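Local coordinates for protein adenine Deaminase (Enterococcus faecalis, PDB 2ICS) that hydrolyses ester bonds with two bound zinc ions, removing the acetyl group of acetyl-(R)-mandelate in vitro, though with very low efficiency, at residues F242-G247 with A267-D272; L209-N214 with T248-F253; V83-D88 with K108-G113; A54-D59 with Y284-T289. All blocks are in the same frame, centred on the assembly; numbering follows the deposited sequence.

Contact 1: F242-G247 with A267-D272; sequences FDIGHG and ASISTD. With ZN (zinc ion), chain B.
The carboxylate of Asp243 is held by two serines that approach it differently. Ser268 OG donates to the anti lone pair of Asp243 OD1 at 2.7 Å, whereas Ser270 OG meets Asp243 OD2 at 2.6 Å from above the plane, 36° out of it; OD2 is also hydrogen-bonded to Thr210 OG1 of the adjacent strand. Ser270 OG in turn accepts from Gly245 N at 2.7 Å, which leaves the hydroxyl proton to point to the acid. In the His246 ring, ND1 donates to Gly247 O within the ring plane. With CG of Asp243 anti to its backbone N (chi1 -178°), the carboxylate swings across to the serine hydroxyls. The second carboxylate, that of Asp272, binds zinc through OD1 at 2.2 Å.

Backbone bonds fix this register. Phe242 O is shared by Ala267 N and Ser268 N, Ile244 N reaches Ser268 O at 3.0 Å, and Gly247 N reaches Thr271 O at 2.7 Å. Ile244 CG1 packs against Ile269 CG1 at 4.1 Å. His60 and His62 bind the same zinc as Asp272, an arrangement characteristic of the binuclear zinc site at the mouth of an amidohydrolase TIM barrel.

Contact 2: L209-N214 with T248-F253; sequences LTHCFN and TDSFNF. With ZN (zinc ion), chain C.
His211 to Asn214 form a type I beta turn, closed by Asn214 N to His211 O, and residues 248-253 run past it without regular strand structure until Asn252 caps the following helix. The backbones come nearest at Asn214 and Ser250, whose CA atoms are 4.2 Å apart. One direct bond joins them: Asn252 N donates to Phe213 O at 2.9 Å with an N-H...O angle of 150°. A water forms a second link, accepting from Phe213 N and donating to Ser250 O.

Among the side chains, Ser250 sits against the imidazole of His211. Its CB is 3.2 Å from His211 ND1, and its OG stands 3.3 Å above the ring plane, displaced toward the rim; no hydrogen bond to ND1 results, because the angle is poor. The methyl CG2 of Thr210 lies over the centre of the opposite face, so the ring is clamped between two small side chains. Further along, Phe251 CD1 touches Phe213 CB at 4.2 Å, with Phe251 CE1 near the plane of the Phe213 ring at its edge. Asn252 OD1 accepts from Val255 N, an N-cap bond at the start of helix 253-261.

Both ring nitrogens of His211 are committed. NE2 binds zinc at 2.2 Å, and ND1 donates to Gly245 O, outside these segments, since a carbonyl can only accept. Together with the zinc, this second-shell bond fixes the rotation of the ring, and it would probably make NE2 a somewhat stronger donor to the metal, while Ser250 contributes contact over the face.

Contact 3: V83-D88 with K108-G113; sequences VTTVID and KTNVFG
Phe112 N donates to Val86 O at 2.9 Å in an almost straight bond (178°), one of four backbone hydrogen bonds joining 83-88 with 108-113. Asp88 N returns to Phe112 O at the same length. Toward the start of the strands, Val86 N reaches Asn110 O at 3.0 Å and Asn110 N reaches Thr84 O. That alternation, in which both the N and the O of Val86 bond to residues flanking Val111, is the evidence for a parallel ladder; the strand axes diverge by 25°. A side-chain bond adds to it: Asn110 ND2 donates to Thr85 OG1 at 3.3 Å, with the hydroxyl close to the amide plane.

The same threonine serves two neighbours. Its OG1 lies beside the backbone N (chi1 -65°), which leaves CG2 to meet the edge of the Phe112 ring, 3.5 Å from CD2. On the other face of the sheet, Val86 CG2 packs on Val111 CG2 at 3.8 Å. Thr109 CG2 rests 3.3 Å from Thr84 O. Polar ends lead outward, Thr109 OG1 to Val79 N and Asp75, and Asp88 OD2, at the far end, to Thr91 OG1 and Cys63 N.

The two strands belong to one beta-alpha-beta crossover whose helix, 97-105, packs on Val111 through Phe100 and Ala104. Strand 51-61 flanks 83-89 on its other side, and strand 150-152 follows beyond 110-114, continuing the parallel order of the TIM barrel wall.

Contact 4: A54-D59 with Y284-T289; sequences AGWIDD and YDLATT
Leu286 extends toward Trp56 and Asp58 because its CG is anti to the backbone N (chi1 -173°), which carries both methyls out from the helix. On the opposing strand, Asp58 likewise sends CG anti to its own backbone N (chi1 -164°), whereas in Trp56 it is CB itself that does the touching. In both strand residues the bond from backbone to CB points toward the leucine. The contact therefore joins a barrel strand to the start of a helix in the TIM barrel, strand 51-61 with helix 286-296, and buries a modest 195 Å² in all.

No hydrogen bond crosses it; the two segments meet by van der Waals contact, chiefly between apolar groups. Leu286 CD2 meets Trp56 CB at 4.0 Å, and Ala287 CB approaches the indole at Trp56 CZ3, 4.5 Å away. Ile357 of strand 350-364 touches both Trp56 and Ala287, bridging the two segments, and Leu286 also meets Val83 of the adjoining strand.

The helix start is itself fixed: Asp285, the N-cap, accepts from Thr288 N through OD2 at 2.8 Å. Asp58 finds its polar partner elsewhere, in Thr271 OG1, which binds its OD2 and ties this strand to the metal-bearing loop. The leucine and aspartate side chains lie alongside one another, pointing opposite ways, with Leu286 CD1 4.0 Å from that same Asp58 OD2.

In the fold
From the N terminus, residues 54-59 open the longest loop, closed only by 284-289 in contact 4, and the other three contacts are nested inside it. Contact 3 comes first, closing the short crossover between 83-88 and 108-113 before contacts 1 and 2 begin. Those two then interlock: 209-214 is followed by 242-247, then 248-253, then 267-272, so their segments alternate and the loops cross. Contacts 3 and 4 share a sheet through neighbouring strands 83-89 and 51-61; contacts 1 and 2 share another through 241-243 and 208-210, and also one water between the zinc ions. Contact 1 also touches contact 4, tying the zinc-bearing loop to strand 51-61.

Contact 1: F242-G247 with A267-D272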
loop_
_atom_site.group_PDB
_atom_site.type_symbol
_atom_site.label_atom_id
_atom_site.label_comp_id
_atom_site.label_asym_id
_atom_site.label_seq_id
_atom_site.Cartn_x
_atom_site.Cartn_y
_atom_site.Cartn_z
ATOM N N PHE A 242 1.131 -11.064 1.787
ATOM C CA PHE A 242 1.833 -10.371 2.862
ATOM C C PHE A 242 2.123 -8.918 2.480
ATOM O O PHE A 242 2.874 -8.645 1.541
ATOM C CB PHE A 242 3.139 -11.098 3.189
ATOM C CG PHE A 242 2.960 -12.338 4.032
ATOM C CD1 PHE A 242 1.865 -13.180 3.850
ATOM C CD2 PHE A 242 3.909 -12.681 4.992
ATOM C CE1 PHE A 242 1.719 -14.343 4.611
ATOM C CE2 PHE A 242 3.772 -13.844 5.759
ATOM C CZ PHE A 242 2.677 -14.674 5.568
ATOM N N ASP A 243 1.514 -7.994 3.215
ATOM C CA ASP A 243 1.673 -6.561 2.964
ATOM C C ASP A 243 2.430 -5.954 4.146
ATOM O O ASP A 243 2.110 -6.239 5.296
ATOM C CB ASP A 243 0.281 -5.930 2.823
ATOM C CG ASP A 243 0.326 -4.445 2.524
ATOM O OD1 ASP A 243 0.685 -4.055 1.387
ATOM O OD2 ASP A 243 -0.012 -3.663 3.435
ATOM N N ILE A 244 3.424 -5.120 3.860
ATOM C CA ILE A 244 4.235 -4.486 4.902
ATOM C C ILE A 244 3.476 -3.607 5.909
ATOM O O ILE A 244 3.535 -3.858 7.110
ATOM C CB ILE A 244 5.379 -3.633 4.286
ATOM C CG1 ILE A 244 6.357 -4.530 3.520
ATOM C CG2 ILE A 244 6.137 -2.887 5.392
ATOM C CD1 ILE A 244 7.109 -5.518 4.395
ATOM N N GLY A 245 2.780 -2.576 5.429
ATOM C CA GLY A 245 2.056 -1.685 6.328
ATOM C C GLY A 245 2.939 -1.253 7.493
ATOM O O GLY A 245 2.542 -1.375 8.649
ATOM N N HIS A 246 4.128 -0.737 7.181
ATOM C CA HIS A 246 5.118 -0.325 8.185
ATOM C C HIS A 246 4.540 0.240 9.475
ATOM O O HIS A 246 4.683 -0.363 10.542
ATOM C CB HIS A 246 6.103 0.685 7.593
ATOM C CG HIS A 246 7.315 0.910 8.448
ATOM N ND1 HIS A 246 7.235 1.383 9.741
ATOM C CD2 HIS A 246 8.632 0.708 8.204
ATOM C CE1 HIS A 246 8.450 1.461 10.256
ATOM N NE2 HIS A 246 9.316 1.058 9.346
ATOM N N GLY A 247 3.905 1.405 9.381
ATOM C CA GLY A 247 3.302 2.007 10.554
ATOM C C GLY A 247 4.252 2.354 11.688
ATOM O O GLY A 247 5.461 2.127 11.625
ATOM N N ALA A 267 4.745 -9.479 -0.446
ATOM C CA ALA A 267 4.182 -9.358 -1.784
ATOM C C ALA A 267 4.059 -7.892 -2.174
ATOM O O ALA A 267 4.217 -7.529 -3.344
ATOM C CB ALA A 267 2.812 -10.027 -1.833
ATOM N N SER A 268 3.761 -7.052 -1.188
ATOM C CA SER A 268 3.612 -5.626 -1.430
ATOM C C SER A 268 4.168 -4.804 -0.275
ATOM O O SER A 268 4.120 -5.214 0.892
ATOM C CB SER A 268 2.135 -5.271 -1.665
ATOM O OG SER A 268 1.304 -5.761 -0.624
ATOM N N ILE A 269 4.693 -3.637 -0.627
ATOM C CA ILE A 269 5.280 -2.719 0.329
ATOM C C ILE A 269 4.363 -1.515 0.515
ATOM O O ILE A 269 3.981 -0.858 -0.452
ATOM C CB ILE A 269 6.671 -2.264 -0.169
ATOM C CG1 ILE A 269 7.613 -3.468 -0.207
ATOM C CG2 ILE A 269 7.242 -1.171 0.731
ATOM C CD1 ILE A 269 8.937 -3.169 -0.858
ATOM N N SER A 270 3.996 -1.251 1.765
ATOM C CA SER A 270 3.123 -0.128 2.102
ATOM C C SER A 270 3.621 0.535 3.383
ATOM O O SER A 270 4.415 -0.044 4.127
ATOM C CB SER A 270 1.675 -0.593 2.270
ATOM O OG SER A 270 1.577 -1.602 3.258
ATOM N N THR A 271 3.110 1.728 3.658
ATOM C CA THR A 271 3.557 2.520 4.798
ATOM C C THR A 271 2.734 2.580 6.076
ATOM O O THR A 271 3.304 2.767 7.153
ATOM C CB THR A 271 3.727 3.978 4.374
ATOM O OG1 THR A 271 2.453 4.480 3.944
ATOM C CG2 THR A 271 4.730 4.097 3.228
ATOM N N ASP A 272 1.416 2.427 5.962
ATOM C CA ASP A 272 0.515 2.586 7.106
ATOM C C ASP A 272 0.870 3.951 7.692
ATOM O O ASP A 272 1.005 4.130 8.899
ATOM C CB ASP A 272 0.692 1.516 8.170
ATOM C CG ASP A 272 -0.227 1.747 9.364
ATOM O OD1 ASP A 272 -1.304 2.344 9.169
ATOM O OD2 ASP A 272 0.108 1.337 10.493
HETATM ZN ZN ZN B . -3.345 1.465 9.315
HETATM O O HOH W 1 -2.208 0.374 10.569
#

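Contact 2: L209-N214 with T248-F253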
loop_
_atom_site.group_PDB
_atom_site.type_symbol
_atom_site.label_atom_id
_atom_site.label_comp_id
_atom_site.label_asym_id
_atom_site.label_seq_id
_atom_site.Cartn_x
_atom_site.Cartn_y
_atom_site.Cartn_z
ATOM N N LEU A 209 -2.724 -9.718 4.199
ATOM C CA LEU A 209 -2.268 -9.679 5.582
ATOM C C LEU A 209 -1.319 -8.490 5.710
ATOM O O LEU A 209 -0.187 -8.559 5.235
ATOM C CB LEU A 209 -1.510 -10.965 5.914
ATOM C CG LEU A 209 -0.908 -11.067 7.314
ATOM C CD1 LEU A 209 -2.035 -11.349 8.292
ATOM C CD2 LEU A 209 0.146 -12.171 7.373
ATOM N N THR A 210 -1.762 -7.401 6.334
ATOM C CA THR A 210 -0.887 -6.241 6.469
ATOM C C THR A 210 -0.139 -6.301 7.812
ATOM O O THR A 210 -0.532 -7.047 8.714
ATOM C CB THR A 210 -1.692 -4.916 6.278
ATOM O OG1 THR A 210 -0.790 -3.828 6.028
ATOM C CG2 THR A 210 -2.551 -4.617 7.490
ATOM N N HIS A 211 0.952 -5.542 7.927
ATOM C CA HIS A 211 1.800 -5.545 9.124
ATOM C C HIS A 211 2.491 -6.909 9.209
ATOM O O HIS A 211 2.869 -7.368 10.289
ATOM C CB HIS A 211 0.980 -5.344 10.406
ATOM C CG HIS A 211 0.162 -4.095 10.420
ATOM N ND1 HIS A 211 0.570 -2.896 9.878
ATOM C CD2 HIS A 211 -1.047 -3.851 10.985
ATOM C CE1 HIS A 211 -0.377 -1.987 10.128
ATOM N NE2 HIS A 211 -1.378 -2.520 10.798
ATOM N N CYS A 212 2.665 -7.549 8.058
ATOM C CA CYS A 212 3.254 -8.883 7.998
ATOM C C CYS A 212 4.577 -9.103 8.733
ATOM O O CYS A 212 4.804 -10.188 9.266
ATOM C CB CYS A 212 3.389 -9.330 6.536
ATOM S SG CYS A 212 4.578 -8.403 5.527
ATOM N N PHE A 213 5.455 -8.102 8.760
ATOM C CA PHE A 213 6.726 -8.265 9.453
ATOM C C PHE A 213 6.808 -7.498 10.767
ATOM O O PHE A 213 7.860 -6.955 11.100
ATOM C CB PHE A 213 7.902 -7.861 8.552
ATOM C CG PHE A 213 8.057 -8.715 7.313
ATOM C CD1 PHE A 213 7.632 -10.044 7.295
ATOM C CD2 PHE A 213 8.640 -8.185 6.163
ATOM C CE1 PHE A 213 7.782 -10.832 6.153
ATOM C CE2 PHE A 213 8.797 -8.962 5.015
ATOM C CZ PHE A 213 8.369 -10.287 5.007
ATOM N N ASN A 214 5.712 -7.449 11.521
ATOM C CA ASN A 214 5.746 -6.750 12.798
ATOM C C ASN A 214 6.546 -7.611 13.777
ATOM O O ASN A 214 6.602 -8.834 13.635
ATOM C CB ASN A 214 4.330 -6.483 13.331
ATOM C CG ASN A 214 3.620 -7.742 13.792
ATOM O OD1 ASN A 214 2.621 -8.165 13.194
ATOM N ND2 ASN A 214 4.118 -8.344 14.865
ATOM N N THR A 248 3.687 2.925 12.741
ATOM C CA THR A 248 4.463 3.321 13.897
ATOM C C THR A 248 5.016 2.115 14.652
ATOM O O THR A 248 6.112 2.180 15.198
ATOM C CB THR A 248 3.607 4.181 14.851
ATOM O OG1 THR A 248 3.146 5.339 14.146
ATOM C CG2 THR A 248 4.416 4.623 16.072
ATOM N N ASP A 249 4.281 1.008 14.662
ATOM C CA ASP A 249 4.742 -0.170 15.392
ATOM C C ASP A 249 4.625 -1.500 14.667
ATOM O O ASP A 249 4.655 -2.546 15.308
ATOM C CB ASP A 249 3.991 -0.277 16.722
ATOM C CG ASP A 249 4.435 0.775 17.725
ATOM O OD1 ASP A 249 5.646 0.815 18.062
ATOM O OD2 ASP A 249 3.575 1.557 18.179
ATOM N N SER A 250 4.537 -1.490 13.344
ATOM C CA SER A 250 4.356 -2.750 12.642
ATOM C C SER A 250 5.446 -3.304 11.731
ATOM O O SER A 250 5.199 -4.272 11.005
ATOM C CB SER A 250 3.030 -2.689 11.886
ATOM O OG SER A 250 1.983 -2.370 12.790
ATOM N N PHE A 251 6.639 -2.716 11.753
ATOM C CA PHE A 251 7.730 -3.225 10.922
ATOM C C PHE A 251 9.015 -3.417 11.715
ATOM O O PHE A 251 9.549 -2.476 12.295
ATOM C CB PHE A 251 8.015 -2.303 9.736
ATOM C CG PHE A 251 9.173 -2.763 8.894
ATOM C CD1 PHE A 251 9.055 -3.885 8.081
ATOM C CD2 PHE A 251 10.407 -2.116 8.965
ATOM C CE1 PHE A 251 10.146 -4.363 7.351
ATOM C CE2 PHE A 251 11.508 -2.586 8.240
ATOM C CZ PHE A 251 11.376 -3.714 7.430
ATOM N N ASN A 252 9.522 -4.643 11.704
ATOM C CA ASN A 252 10.729 -4.994 12.435
ATOM C C ASN A 252 11.784 -5.541 11.463
ATOM O O ASN A 252 11.535 -6.516 10.749
ATOM C CB ASN A 252 10.354 -6.023 13.516
ATOM C CG ASN A 252 11.538 -6.461 14.368
ATOM O OD1 ASN A 252 12.405 -7.211 13.914
ATOM N ND2 ASN A 252 11.570 -5.999 15.616
ATOM N N PHE A 253 12.948 -4.889 11.418
ATOM C CA PHE A 253 14.047 -5.300 10.536
ATOM C C PHE A 253 14.439 -6.761 10.730
ATOM O O PHE A 253 14.591 -7.509 9.760
ATOM C CB PHE A 253 15.298 -4.443 10.774
ATOM C CG PHE A 253 15.316 -3.136 10.012
ATOM C CD1 PHE A 253 15.294 -3.120 8.624
ATOM C CD2 PHE A 253 15.425 -1.929 10.689
ATOM C CE1 PHE A 253 15.386 -1.924 7.921
ATOM C CE2 PHE A 253 15.520 -0.723 9.994
ATOM C CZ PHE A 253 15.502 -0.723 8.609
HETATM ZN ZN ZN C . -3.190 -1.452 11.407
HETATM O O HOH W 2 5.669 -5.264 8.419
HETATM O O HOH W 1 -2.208 0.374 10.569
#

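Contact 3: V83-D88 with K108-G113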
loop_
_atom_site.group_PDB
_atom_site.type_symbol
_atom_site.label_atom_id
_atom_site.label_comp_id
_atom_site.label_asym_id
_atom_site.label_seq_id
_atom_site.Cartn_x
_atom_site.Cartn_y
_atom_site.Cartn_z
ATOM N N VAL A 83 3.932 9.162 -5.207
ATOM C CA VAL A 83 2.906 8.130 -5.152
ATOM C C VAL A 83 1.656 8.634 -5.877
ATOM O O VAL A 83 1.019 9.598 -5.450
ATOM C CB VAL A 83 2.577 7.756 -3.680
ATOM C CG1 VAL A 83 1.568 6.611 -3.640
ATOM C CG2 VAL A 83 3.864 7.344 -2.949
ATOM N N THR A 84 1.322 7.985 -6.990
ATOM C CA THR A 84 0.178 8.385 -7.797
ATOM C C THR A 84 -1.178 7.912 -7.271
ATOM O O THR A 84 -2.195 8.554 -7.513
ATOM C CB THR A 84 0.351 7.908 -9.260
ATOM O OG1 THR A 84 0.494 6.481 -9.293
ATOM C CG2 THR A 84 1.583 8.547 -9.880
ATOM N N THR A 85 -1.189 6.796 -6.551
ATOM C CA THR A 85 -2.428 6.249 -6.001
ATOM C C THR A 85 -2.242 5.779 -4.558
ATOM O O THR A 85 -1.198 5.220 -4.208
ATOM C CB THR A 85 -2.938 5.043 -6.855
ATOM O OG1 THR A 85 -3.292 5.496 -8.168
ATOM C CG2 THR A 85 -4.156 4.405 -6.215
ATOM N N VAL A 86 -3.247 6.025 -3.720
ATOM C CA VAL A 86 -3.199 5.585 -2.332
ATOM C C VAL A 86 -4.531 4.954 -1.970
ATOM O O VAL A 86 -5.578 5.317 -2.514
ATOM C CB VAL A 86 -2.926 6.746 -1.327
ATOM C CG1 VAL A 86 -1.526 7.307 -1.536
ATOM C CG2 VAL A 86 -3.979 7.837 -1.481
ATOM N N ILE A 87 -4.484 3.991 -1.060
ATOM C CA ILE A 87 -5.684 3.327 -0.610
ATOM C C ILE A 87 -5.769 3.485 0.895
ATOM O O ILE A 87 -4.912 2.987 1.632
ATOM C CB ILE A 87 -5.667 1.824 -0.951
ATOM C CG1 ILE A 87 -5.367 1.631 -2.444
ATOM C CG2 ILE A 87 -7.010 1.202 -0.586
ATOM C CD1 ILE A 87 -5.344 0.175 -2.891
ATOM N N ASP A 88 -6.789 4.204 1.350
ATOM C CA ASP A 88 -6.992 4.406 2.775
ATOM C C ASP A 88 -7.454 3.082 3.383
ATOM O O ASP A 88 -8.454 2.514 2.949
ATOM C CB ASP A 88 -8.030 5.496 3.003
ATOM C CG ASP A 88 -8.388 5.649 4.460
ATOM O OD1 ASP A 88 -9.193 4.836 4.959
ATOM O OD2 ASP A 88 -7.845 6.570 5.111
ATOM N N LYS A 108 -5.032 15.716 -5.920
ATOM C CA LYS A 108 -4.376 15.473 -7.198
ATOM C C LYS A 108 -4.124 13.972 -7.288
ATOM O O LYS A 108 -4.257 13.359 -8.351
ATOM C CB LYS A 108 -3.049 16.235 -7.265
ATOM C CG LYS A 108 -3.186 17.758 -7.282
ATOM C CD LYS A 108 -1.817 18.423 -7.127
ATOM C CE LYS A 108 -1.864 19.933 -7.370
ATOM N NZ LYS A 108 -2.772 20.650 -6.428
ATOM N N THR A 109 -3.776 13.391 -6.145
ATOM C CA THR A 109 -3.494 11.969 -6.039
ATOM C C THR A 109 -4.774 11.168 -6.217
ATOM O O THR A 109 -5.845 11.628 -5.835
ATOM C CB THR A 109 -2.923 11.630 -4.645
ATOM O OG1 THR A 109 -1.828 12.507 -4.347
ATOM C CG2 THR A 109 -2.435 10.194 -4.603
ATOM N N ASN A 110 -4.670 9.980 -6.806
ATOM C CA ASN A 110 -5.846 9.131 -6.947
ATOM C C ASN A 110 -6.021 8.517 -5.567
ATOM O O ASN A 110 -5.068 7.982 -4.997
ATOM C CB ASN A 110 -5.625 8.014 -7.971
ATOM C CG ASN A 110 -5.370 8.540 -9.363
ATOM O OD1 ASN A 110 -6.064 9.440 -9.828
ATOM N ND2 ASN A 110 -4.376 7.977 -10.041
ATOM N N VAL A 111 -7.227 8.604 -5.023
ATOM C CA VAL A 111 -7.494 8.061 -3.703
ATOM C C VAL A 111 -8.618 7.040 -3.708
ATOM O O VAL A 111 -9.736 7.335 -4.126
ATOM C CB VAL A 111 -7.872 9.177 -2.704
ATOM C CG1 VAL A 111 -8.177 8.579 -1.341
ATOM C CG2 VAL A 111 -6.737 10.190 -2.600
ATOM N N PHE A 112 -8.305 5.832 -3.254
ATOM C CA PHE A 112 -9.294 4.769 -3.148
ATOM C C PHE A 112 -9.347 4.430 -1.673
ATOM O O PHE A 112 -8.527 4.920 -0.890
ATOM C CB PHE A 112 -8.869 3.542 -3.946
ATOM C CG PHE A 112 -8.804 3.782 -5.422
ATOM C CD1 PHE A 112 -9.974 3.882 -6.176
ATOM C CD2 PHE A 112 -7.579 3.940 -6.058
ATOM C CE1 PHE A 112 -9.925 4.136 -7.543
ATOM C CE2 PHE A 112 -7.514 4.193 -7.425
ATOM C CZ PHE A 112 -8.694 4.291 -8.171
ATOM N N GLY A 113 -10.304 3.605 -1.284
ATOM C CA GLY A 113 -10.389 3.252 0.114
ATOM C C GLY A 113 -11.030 1.915 0.387
ATOM O O GLY A 113 -11.754 1.372 -0.444
#

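Contact 4: A54-D59 with Y284-T289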
loop_
_atom_site.group_PDB
_atom_site.type_symbol
_atom_site.label_atom_id
_atom_site.label_comp_id
_atom_site.label_asym_id
_atom_site.label_seq_id
_atom_site.Cartn_x
_atom_site.Cartn_y
_atom_site.Cartn_z
ATOM N N ALA A 54 5.748 2.501 -13.360
ATOM C CA ALA A 54 4.323 2.757 -13.281
ATOM C C ALA A 54 4.188 3.627 -12.037
ATOM O O ALA A 54 5.043 3.568 -11.156
ATOM C CB ALA A 54 3.571 1.456 -13.099
ATOM N N GLY A 55 3.143 4.445 -11.966
ATOM C CA GLY A 55 2.972 5.285 -10.792
ATOM C C GLY A 55 2.970 4.435 -9.535
ATOM O O GLY A 55 2.254 3.436 -9.463
ATOM N N TRP A 56 3.769 4.816 -8.544
ATOM C CA TRP A 56 3.839 4.048 -7.305
ATOM C C TRP A 56 2.493 4.058 -6.597
ATOM O O TRP A 56 1.772 5.052 -6.639
ATOM C CB TRP A 56 4.920 4.612 -6.381
ATOM C CG TRP A 56 6.311 4.580 -6.952
ATOM C CD1 TRP A 56 6.739 3.884 -8.053
ATOM C CD2 TRP A 56 7.469 5.250 -6.426
ATOM N NE1 TRP A 56 8.093 4.080 -8.241
ATOM C CE2 TRP A 56 8.564 4.914 -7.259
ATOM C CE3 TRP A 56 7.685 6.105 -5.333
ATOM C CZ2 TRP A 56 9.859 5.404 -7.034
ATOM C CZ3 TRP A 56 8.976 6.594 -5.106
ATOM C CH2 TRP A 56 10.046 6.238 -5.958
ATOM N N ILE A 57 2.168 2.946 -5.943
ATOM C CA ILE A 57 0.900 2.781 -5.237
ATOM C C ILE A 57 1.123 2.321 -3.798
ATOM O O ILE A 57 1.777 1.303 -3.559
ATOM C CB ILE A 57 0.005 1.716 -5.941
ATOM C CG1 ILE A 57 -0.251 2.109 -7.397
ATOM C CG2 ILE A 57 -1.315 1.570 -5.204
ATOM C CD1 ILE A 57 -0.919 0.995 -8.235
ATOM N N ASP A 58 0.566 3.069 -2.846
ATOM C CA ASP A 58 0.683 2.741 -1.423
ATOM C C ASP A 58 -0.671 2.185 -0.993
ATOM O O ASP A 58 -1.591 2.955 -0.745
ATOM C CB ASP A 58 0.991 4.006 -0.623
ATOM C CG ASP A 58 1.505 3.708 0.772
ATOM O OD1 ASP A 58 1.238 2.601 1.289
ATOM O OD2 ASP A 58 2.170 4.591 1.357
ATOM N N ASP A 59 -0.800 0.862 -0.889
ATOM C CA ASP A 59 -2.093 0.280 -0.531
ATOM C C ASP A 59 -2.466 0.220 0.951
ATOM O O ASP A 59 -3.389 -0.498 1.330
ATOM C CB ASP A 59 -2.271 -1.110 -1.176
ATOM C CG ASP A 59 -1.379 -2.172 -0.563
ATOM O OD1 ASP A 59 -0.828 -1.942 0.535
ATOM O OD2 ASP A 59 -1.248 -3.247 -1.185
ATOM N N TYR A 284 8.608 7.814 7.085
ATOM C CA TYR A 284 8.483 9.173 6.571
ATOM C C TYR A 284 7.733 9.254 5.251
ATOM O O TYR A 284 7.031 10.231 4.986
ATOM C CB TYR A 284 9.870 9.788 6.421
ATOM C CG TYR A 284 10.612 9.922 7.733
ATOM C CD1 TYR A 284 11.320 8.849 8.276
ATOM C CD2 TYR A 284 10.602 11.130 8.436
ATOM C CE1 TYR A 284 12.009 8.980 9.493
ATOM C CE2 TYR A 284 11.278 11.271 9.642
ATOM C CZ TYR A 284 11.980 10.199 10.169
ATOM O OH TYR A 284 12.644 10.357 11.367
ATOM N N ASP A 285 7.890 8.221 4.428
ATOM C CA ASP A 285 7.237 8.146 3.131
ATOM C C ASP A 285 7.447 6.754 2.521
ATOM O O ASP A 285 8.102 5.904 3.118
ATOM C CB ASP A 285 7.780 9.251 2.213
ATOM C CG ASP A 285 9.298 9.295 2.179
ATOM O OD1 ASP A 285 9.851 10.372 1.891
ATOM O OD2 ASP A 285 9.941 8.259 2.425
ATOM N N LEU A 286 6.885 6.515 1.342
ATOM C CA LEU A 286 7.023 5.204 0.713
ATOM C C LEU A 286 8.478 4.934 0.322
ATOM O O LEU A 286 8.999 3.853 0.573
ATOM C CB LEU A 286 6.113 5.111 -0.511
ATOM C CG LEU A 286 6.015 3.738 -1.184
ATOM C CD1 LEU A 286 5.351 2.729 -0.248
ATOM C CD2 LEU A 286 5.218 3.878 -2.467
ATOM N N ALA A 287 9.122 5.927 -0.286
ATOM C CA ALA A 287 10.524 5.822 -0.696
ATOM C C ALA A 287 11.400 5.293 0.445
ATOM O O ALA A 287 12.237 4.408 0.240
ATOM C CB ALA A 287 11.036 7.196 -1.152
ATOM N N THR A 288 11.192 5.840 1.642
ATOM C CA THR A 288 11.947 5.444 2.826
ATOM C C THR A 288 11.648 3.997 3.219
ATOM O O THR A 288 12.520 3.278 3.707
ATOM C CB THR A 288 11.618 6.373 4.015
ATOM O OG1 THR A 288 11.990 7.712 3.682
ATOM C CG2 THR A 288 12.375 5.952 5.267
ATOM N N THR A 289 10.408 3.574 3.007
ATOM C CA THR A 289 10.015 2.215 3.333
ATOM C C THR A 289 10.664 1.288 2.305
ATOM O O THR A 289 11.113 0.196 2.637
ATOM C CB THR A 289 8.482 2.063 3.288
ATOM O OG1 THR A 289 7.885 3.078 4.105
ATOM C CG2 THR A 289 8.064 0.701 3.821
#